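Local coordinates for protein DPSA (PDB 4CY9) that probably oxidises and stores iron as a dodecameric Dps-family ferritin, and probably binds DNA, at residues E121-A126 / I142-D147; L26-L31 / G80-T85. One frame throughout, in Å; residues are numbered along the deposited sequence.

Contact 1. Residues E121-A126 / I142-D147; sequences EGMRAA and IGQLRD
Leu145 pushes its isobutyl end between Met123 and Arg124. Leu145 CD1 lies 3.9 Å from Met123 CB. Leu145 CD2 sits 3.9 Å above the plane of the Arg124 guanidinium, over its centre, and Arg124 CG is 3.7 Å from the same methyl. Having CG anti to its own backbone N (chi1 168°) points the isobutyl group of Leu145 at the arginine, whose chain it crosses at about a right angle. Met123, bent at chi2 and chi3, brings CE to 3.4 Å from both CB and OE1 of Gln144; that amide oxygen is buried and has no hydrogen-bond partner in the model, whereas NE2 makes a weak bond to Met67 O. What positions the guanidinium is charge further out: NH2 forms salt bridges with Glu149 and with Asp134 of a neighbouring subunit. With an alanine here instead of Arg124, Leu145 CD2 is likely to lose the flat group it lies against, and both carboxylates this cation. The axes of segments 121-126 and 142-147 approach to 9.6 Å, their directions 160° apart, close to antiparallel, and Met123 CA is 6.0 Å from Leu145 CA. This is the pairing of consecutive helices, 105-133 and 135-158, expected of the ferritin-like four-helix bundle.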
ATOM      1  N   GLU A 121     -28.792 -23.416  -9.186  1.00 11.53           N
ATOM      2  CA  GLU A 121     -29.503 -24.672  -8.852  1.00 12.36           C
ATOM      3  C   GLU A 121     -28.537 -25.853  -8.765  1.00 12.17           C
ATOM      4  O   GLU A 121     -28.763 -26.699  -7.859  1.00 11.85           O
ATOM      5  CB  GLU A 121     -30.594 -25.027  -9.980  1.00 13.49           C
ATOM      6  CG  GLU A 121     -31.699 -23.988  -9.821  1.00 16.96           C
ATOM      7  CD  GLU A 121     -32.761 -24.100 -10.974  1.00 27.20           C
ATOM      8  OE1 GLU A 121     -32.494 -24.697 -12.031  1.00 29.30           O
ATOM      9  OE2 GLU A 121     -33.815 -23.457 -10.825  1.00 28.13           O
ATOM     10  N   GLY A 122     -27.500 -25.923  -9.612  1.00 12.05           N
ATOM     11  CA  GLY A 122     -26.487 -26.977  -9.530  1.00  9.51           C
ATOM     12  C   GLY A 122     -25.745 -26.903  -8.206  1.00  9.89           C
ATOM     13  O   GLY A 122     -25.454 -27.951  -7.584  1.00  9.95           O
ATOM     14  N   MET A 123     -25.417 -25.664  -7.787  1.00  9.56           N
ATOM     15  CA  MET A 123     -24.691 -25.521  -6.482  1.00  9.49           C
ATOM     16  C   MET A 123     -25.601 -25.880  -5.318  1.00  9.54           C
ATOM     17  O   MET A 123     -25.145 -26.516  -4.360  1.00 10.61           O
ATOM     18  CB  MET A 123     -24.240 -24.052  -6.296  1.00  9.85           C
ATOM     19  CG  MET A 123     -23.030 -23.769  -7.269  1.00 11.32           C
ATOM     20  SD  MET A 123     -21.477 -24.546  -6.795  1.00 11.69           S
ATOM     21  CE  MET A 123     -20.933 -23.409  -5.474  1.00 11.24           C
ATOM     22  N   ARG A 124     -26.899 -25.543  -5.437  1.00 10.39           N
ATOM     23  CA  ARG A 124     -27.770 -25.858  -4.278  1.00 12.28           C
ATOM     24  C   ARG A 124     -27.906 -27.400  -4.147  1.00 11.72           C
ATOM     25  O   ARG A 124     -27.954 -27.892  -3.010  1.00 13.92           O
ATOM     26  CB  ARG A 124     -29.207 -25.310  -4.560  1.00 16.98           C
ATOM     27  CG  ARG A 124     -29.348 -23.929  -4.071  1.00 25.78           C
ATOM     28  CD  ARG A 124     -30.852 -23.442  -3.929  1.00 25.74           C
ATOM     29  NE  ARG A 124     -30.673 -22.042  -3.514  1.00 25.34           N
ATOM     30  CZ  ARG A 124     -30.566 -21.651  -2.221  1.00 26.93           C
ATOM     31  NH1 ARG A 124     -30.840 -22.528  -1.264  1.00 22.62           N
ATOM     32  NH2 ARG A 124     -30.323 -20.373  -1.881  1.00 18.81           N
ATOM     33  N   ALA A 125     -27.978 -28.096  -5.288  1.00 11.74           N
ATOM     34  CA  ALA A 125     -28.055 -29.571  -5.292  1.00 12.26           C
ATOM     35  C   ALA A 125     -26.753 -30.135  -4.712  1.00 13.85           C
ATOM     36  O   ALA A 125     -26.762 -31.097  -3.889  1.00 12.51           O
ATOM     37  CB  ALA A 125     -28.296 -30.171  -6.686  1.00 14.06           C
ATOM     38  N   ALA A 126     -25.619 -29.563  -5.104  1.00 10.42           N
ATOM     39  CA  ALA A 126     -24.332 -30.033  -4.587  1.00 10.77           C
ATOM     40  C   ALA A 126     -24.221 -29.757  -3.078  1.00 10.54           C
ATOM     41  O   ALA A 126     -23.587 -30.586  -2.354  1.00 10.46           O
ATOM     42  CB  ALA A 126     -23.116 -29.302  -5.372  1.00  8.62           C
ATOM     43  N   ILE A 142     -21.725 -23.602   0.358  1.00  8.70           N
ATOM     44  CA  ILE A 142     -22.804 -22.620   0.723  1.00  9.61           C
ATOM     45  C   ILE A 142     -22.351 -21.144   0.585  1.00  9.20           C
ATOM     46  O   ILE A 142     -23.151 -20.342   0.098  1.00  9.82           O
ATOM     47  CB  ILE A 142     -23.263 -22.888   2.188  1.00 11.78           C
ATOM     48  CG1 ILE A 142     -24.026 -24.182   2.134  1.00 12.57           C
ATOM     49  CG2 ILE A 142     -24.208 -21.733   2.612  1.00 15.55           C
ATOM     50  CD1 ILE A 142     -24.314 -24.674   3.631  1.00 15.43           C
ATOM     51  N   GLY A 143     -21.141 -20.815   1.029  1.00  9.29           N
ATOM     52  CA  GLY A 143     -20.647 -19.434   0.838  1.00 10.20           C
ATOM     53  C   GLY A 143     -20.541 -19.057  -0.677  1.00  9.83           C
ATOM     54  O   GLY A 143     -20.903 -17.908  -1.043  1.00 10.29           O
ATOM     55  N   GLN A 144     -20.079 -19.980  -1.527  1.00  9.93           N
ATOM     56  CA  GLN A 144     -19.994 -19.747  -2.964  1.00 10.02           C
ATOM     57  C   GLN A 144     -21.377 -19.534  -3.543  1.00 10.34           C
ATOM     58  O   GLN A 144     -21.608 -18.610  -4.347  1.00  9.99           O
ATOM     59  CB  GLN A 144     -19.348 -20.956  -3.670  1.00  8.69           C
ATOM     60  CG  GLN A 144     -17.872 -21.092  -3.110  1.00  9.76           C
ATOM     61  CD  GLN A 144     -17.119 -22.132  -3.873  1.00 14.51           C
ATOM     62  OE1 GLN A 144     -17.759 -23.032  -4.427  1.00 16.74           O
ATOM     63  NE2 GLN A 144     -15.752 -22.118  -3.865  1.00 10.43           N
ATOM     64  N   LEU A 145     -22.317 -20.421  -3.117  1.00  9.67           N
ATOM     65  CA  LEU A 145     -23.730 -20.332  -3.591  1.00 10.00           C
ATOM     66  C   LEU A 145     -24.245 -18.920  -3.313  1.00  9.58           C
ATOM     67  O   LEU A 145     -24.865 -18.282  -4.186  1.00  9.44           O
ATOM     68  CB  LEU A 145     -24.567 -21.381  -2.786  1.00  9.68           C
ATOM     69  CG  LEU A 145     -26.139 -21.142  -2.994  1.00 11.01           C
ATOM     70  CD1 LEU A 145     -26.544 -21.439  -4.452  1.00 12.23           C
ATOM     71  CD2 LEU A 145     -26.747 -22.236  -2.065  1.00 13.50           C
ATOM     72  N   ARG A 146     -24.040 -18.404  -2.112  1.00 10.35           N
ATOM     73  CA  ARG A 146     -24.632 -17.054  -1.792  1.00  9.67           C
ATOM     74  C   ARG A 146     -23.977 -15.975  -2.639  1.00 10.00           C
ATOM     75  O   ARG A 146     -24.668 -15.112  -3.204  1.00  9.82           O
ATOM     76  CB  ARG A 146     -24.416 -16.721  -0.301  1.00 10.38           C
ATOM     77  CG  ARG A 146     -25.148 -15.350   0.017  1.00 10.83           C
ATOM     78  CD  ARG A 146     -25.240 -15.097   1.589  1.00 10.47           C
ATOM     79  NE  ARG A 146     -23.862 -14.863   2.116  1.00 11.77           N
ATOM     80  CZ  ARG A 146     -23.171 -15.763   2.825  1.00 13.53           C
ATOM     81  NH1 ARG A 146     -23.655 -16.992   3.136  1.00 13.26           N
ATOM     82  NH2 ARG A 146     -21.885 -15.471   3.228  1.00 14.48           N
ATOM     83  N   ASP A 147     -22.656 -16.053  -2.797  1.00  9.19           N
ATOM     84  CA  ASP A 147     -21.991 -15.048  -3.652  1.00 10.08           C
ATOM     85  C   ASP A 147     -22.508 -15.107  -5.106  1.00  9.89           C
ATOM     86  O   ASP A 147     -22.713 -14.035  -5.727  1.00 11.07           O
ATOM     87  CB  ASP A 147     -20.450 -15.281  -3.650  1.00 11.14           C
ATOM     88  CG  ASP A 147     -19.794 -14.764  -2.322  1.00 18.07           C
ATOM     89  OD1 ASP A 147     -20.420 -14.046  -1.533  1.00 17.62           O
ATOM     90  OD2 ASP A 147     -18.623 -15.100  -2.130  1.00 16.47           O
TER

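Contact 2. Residues L26-L31 / G80-T85; sequences LRLHAL and GVAQGT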
ATOM      1  N   LEU A  26     -18.224 -31.919 -11.350  1.00  9.02           N
ATOM      2  CA  LEU A  26     -19.184 -31.197 -12.238  1.00 10.19           C
ATOM      3  C   LEU A  26     -19.357 -29.741 -11.781  1.00  9.70           C
ATOM      4  O   LEU A  26     -19.519 -28.875 -12.681  1.00 10.10           O
ATOM      5  CB  LEU A  26     -20.561 -31.963 -12.163  1.00 10.57           C
ATOM      6  CG  LEU A  26     -21.593 -31.357 -13.156  1.00 13.20           C
ATOM      7  CD1 LEU A  26     -21.088 -31.549 -14.602  1.00 13.69           C
ATOM      8  CD2 LEU A  26     -22.909 -32.188 -12.861  1.00 15.81           C
ATOM      9  N   ARG A  27     -19.316 -29.470 -10.468  1.00  9.34           N
ATOM     10  CA  ARG A  27     -19.450 -28.091 -10.078  1.00  8.77           C
ATOM     11  C   ARG A  27     -18.193 -27.323 -10.614  1.00  8.92           C
ATOM     12  O   ARG A  27     -18.354 -26.134 -10.970  1.00  9.09           O
ATOM     13  CB  ARG A  27     -19.426 -27.934  -8.574  1.00  9.04           C
ATOM     14  CG  ARG A  27     -20.755 -28.462  -7.928  1.00 10.45           C
ATOM     15  CD  ARG A  27     -22.000 -27.778  -8.454  1.00 10.44           C
ATOM     16  NE  ARG A  27     -22.562 -28.506  -9.604  1.00 10.97           N
ATOM     17  CZ  ARG A  27     -23.137 -27.925 -10.669  1.00 11.50           C
ATOM     18  NH1 ARG A  27     -23.141 -26.559 -10.878  1.00 12.39           N
ATOM     19  NH2 ARG A  27     -23.859 -28.699 -11.532  1.00 14.81           N
ATOM     20  N   LEU A  28     -17.027 -27.957 -10.624  1.00  8.76           N
ATOM     21  CA  LEU A  28     -15.822 -27.269 -11.196  1.00  9.55           C
ATOM     22  C   LEU A  28     -16.002 -27.018 -12.699  1.00  9.58           C
ATOM     23  O   LEU A  28     -15.732 -25.882 -13.172  1.00  8.67           O
ATOM     24  CB  LEU A  28     -14.580 -28.120 -10.924  1.00  8.50           C
ATOM     25  CG  LEU A  28     -13.285 -27.595 -11.558  1.00  8.98           C
ATOM     26  CD1 LEU A  28     -12.963 -26.157 -10.976  1.00  8.76           C
ATOM     27  CD2 LEU A  28     -12.150 -28.538 -11.077  1.00  9.09           C
ATOM     28  N   HIS A  29     -16.551 -27.974 -13.490  1.00  7.91           N
ATOM     29  CA  HIS A  29     -16.821 -27.586 -14.890  1.00  8.61           C
ATOM     30  C   HIS A  29     -17.765 -26.415 -15.002  1.00  9.05           C
ATOM     31  O   HIS A  29     -17.601 -25.578 -15.837  1.00  9.57           O
ATOM     32  CB  HIS A  29     -17.520 -28.836 -15.593  1.00  8.83           C
ATOM     33  CG  HIS A  29     -16.572 -29.993 -15.765  1.00 10.59           C
ATOM     34  ND1 HIS A  29     -15.241 -29.847 -16.073  1.00 11.00           N
ATOM     35  CD2 HIS A  29     -16.831 -31.363 -15.700  1.00 11.66           C
ATOM     36  CE1 HIS A  29     -14.691 -31.113 -16.173  1.00 12.83           C
ATOM     37  NE2 HIS A  29     -15.646 -32.005 -15.929  1.00 12.24           N
ATOM     38  N   ALA A  30     -18.801 -26.405 -14.140  1.00  7.66           N
ATOM     39  CA  ALA A  30     -19.721 -25.241 -14.189  1.00  9.31           C
ATOM     40  C   ALA A  30     -19.041 -23.908 -13.862  1.00  8.99           C
ATOM     41  O   ALA A  30     -19.382 -22.901 -14.518  1.00  9.26           O
ATOM     42  CB  ALA A  30     -21.010 -25.437 -13.348  1.00  8.80           C
ATOM     43  N   LEU A  31     -18.175 -23.910 -12.858  1.00  9.66           N
ATOM     44  CA  LEU A  31     -17.533 -22.637 -12.482  1.00  8.57           C
ATOM     45  C   LEU A  31     -16.529 -22.255 -13.586  1.00  8.58           C
ATOM     46  O   LEU A  31     -16.439 -21.055 -13.900  1.00  8.28           O
ATOM     47  CB  LEU A  31     -16.779 -22.830 -11.141  1.00  8.86           C
ATOM     48  CG  LEU A  31     -17.820 -22.946  -9.975  1.00  8.46           C
ATOM     49  CD1 LEU A  31     -16.935 -23.423  -8.745  1.00  8.72           C
ATOM     50  CD2 LEU A  31     -18.451 -21.556  -9.614  1.00  8.97           C
ATOM     51  N   GLY A  80      -8.973 -36.834  -5.260  1.00 10.42           N
ATOM     52  CA  GLY A  80      -9.402 -36.921  -6.670  1.00 10.60           C
ATOM     53  C   GLY A  80      -8.570 -36.012  -7.636  1.00 10.01           C
ATOM     54  O   GLY A  80      -7.608 -35.300  -7.174  1.00 11.84           O
ATOM     55  N   VAL A  81      -8.966 -36.076  -8.906  1.00  9.70           N
ATOM     56  CA  VAL A  81      -8.252 -35.320  -9.943  1.00 11.53           C
ATOM     57  C   VAL A  81      -9.195 -34.162 -10.329  1.00 13.15           C
ATOM     58  O   VAL A  81     -10.309 -34.388 -10.738  1.00 15.35           O
ATOM     59  CB  VAL A  81      -7.938 -36.242 -11.146  1.00 15.42           C
ATOM     60  CG1 VAL A  81      -7.367 -35.342 -12.266  1.00 15.87           C
ATOM     61  CG2 VAL A  81      -6.979 -37.371 -10.683  1.00 16.10           C
ATOM     62  N   ALA A  82      -8.760 -32.920 -10.166  1.00 10.40           N
ATOM     63  CA  ALA A  82      -9.606 -31.794 -10.607  1.00 11.69           C
ATOM     64  C   ALA A  82      -9.384 -31.589 -12.088  1.00 16.85           C
ATOM     65  O   ALA A  82      -8.465 -30.773 -12.425  1.00 19.94           O
ATOM     66  CB  ALA A  82      -9.090 -30.566  -9.849  1.00 12.83           C
ATOM     67  N   GLN A  83     -10.351 -31.953 -12.907  1.00 12.63           N
ATOM     68  CA  GLN A  83     -10.136 -31.910 -14.370  1.00 11.88           C
ATOM     69  C   GLN A  83     -10.457 -30.490 -14.880  1.00 13.01           C
ATOM     70  O   GLN A  83     -11.588 -29.993 -14.731  1.00 13.78           O
ATOM     71  CB  GLN A  83     -11.172 -32.891 -14.988  1.00 15.88           C
ATOM     72  CG  GLN A  83     -10.785 -33.025 -16.485  1.00 19.99           C
ATOM     73  CD  GLN A  83      -9.397 -33.589 -16.735  1.00 23.45           C
ATOM     74  OE1 GLN A  83      -8.896 -34.479 -16.006  1.00 18.67           O
ATOM     75  NE2 GLN A  83      -8.713 -33.029 -17.777  1.00 20.63           N
ATOM     76  N   GLY A  84      -9.433 -29.811 -15.420  1.00 11.67           N
ATOM     77  CA  GLY A  84      -9.588 -28.384 -15.758  1.00 10.22           C
ATOM     78  C   GLY A  84      -9.491 -28.122 -17.272  1.00 11.70           C
ATOM     79  O   GLY A  84      -9.601 -26.944 -17.648  1.00 11.48           O
ATOM     80  N   THR A  85      -9.331 -29.166 -18.080  1.00 11.48           N
ATOM     81  CA  THR A  85      -9.074 -28.921 -19.579  1.00 11.41           C
ATOM     82  C   THR A  85     -10.444 -28.716 -20.264  1.00 12.85           C
ATOM     83  O   THR A  85     -11.474 -29.183 -19.837  1.00 12.35           O
ATOM     84  CB  THR A  85      -8.297 -30.083 -20.229  1.00 13.77           C
ATOM     85  OG1 THR A  85      -9.105 -31.255 -20.071  1.00 12.29           O
ATOM     86  CG2 THR A  85      -6.942 -30.241 -19.504  1.00 12.95           C
TER
HETATM   87  O   HOH W   1     -13.264 -27.954 -15.951  1.00 17.23           O
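His29 faces Gln83 across the contact, while the preceding residue, Leu28, reaches Ala82. From His29 CB the ring is carried with CG anti to the carbonyl carbon (chi1 -69°), which takes its CE1 corner to the loop. His29 CE1 comes within 3.6 Å of Gln83 O, approached obliquely, and 4.1 Å of Gln83 CB. ND1 reaches the same carbonyl through a water lying in the ring plane at its edge: His29 ND1 is 2.7 Å from the water oxygen, and the water donates to Gln83 O over 2.9 Å. At the far corner NE2 is hydrogen-bonded to Glu92 of helix 86-92, so both ring nitrogens have partners and the ring's rotation is fixed from two directions. This joins the first helix of the ferritin-like bundle, 14-44, to the connection carrying the short helix 86-92 that Dps proteins have between their second and third bundle helices. Leu28 supplies the apolar part, Leu28 CD2 lying 3.9 Å from Ala82 CB. Beyond the ring, Gln83 bends at chi2, and Gln83 NE2 gives a hydrogen bond of 2.9 Å to Thr85 OG1, 147° at the hydrogen and in the amide plane; Thr85, the N-cap residue of helix 86-92, also bonds Asp97 of another subunit.

Overall arrangement
Both contacts are largely buried, with three of four touching residues buried in each, yet they join different kinds of element. Contact 1 pairs two long bundle helices and buries 235 Å²; contact 2 sets a bundle helix against an irregular connection and buries 167 Å². Neither has a direct hydrogen bond across it: contact 1 relies on apolar and methyl-on-guanidinium packing, whereas contact 2 adds a water bridge to a backbone carbonyl. Their centres lie about 15 Å apart, and the two touch through Arg27 of segment 26-31, with Arg27 CD 3.7 Å from Met123 SD and Arg27 CG 3.6 Å from Ala126 CB. Each also borders a different neighbouring subunit, contact 1 through charged side chains and contact 2 through hydrogen bonds.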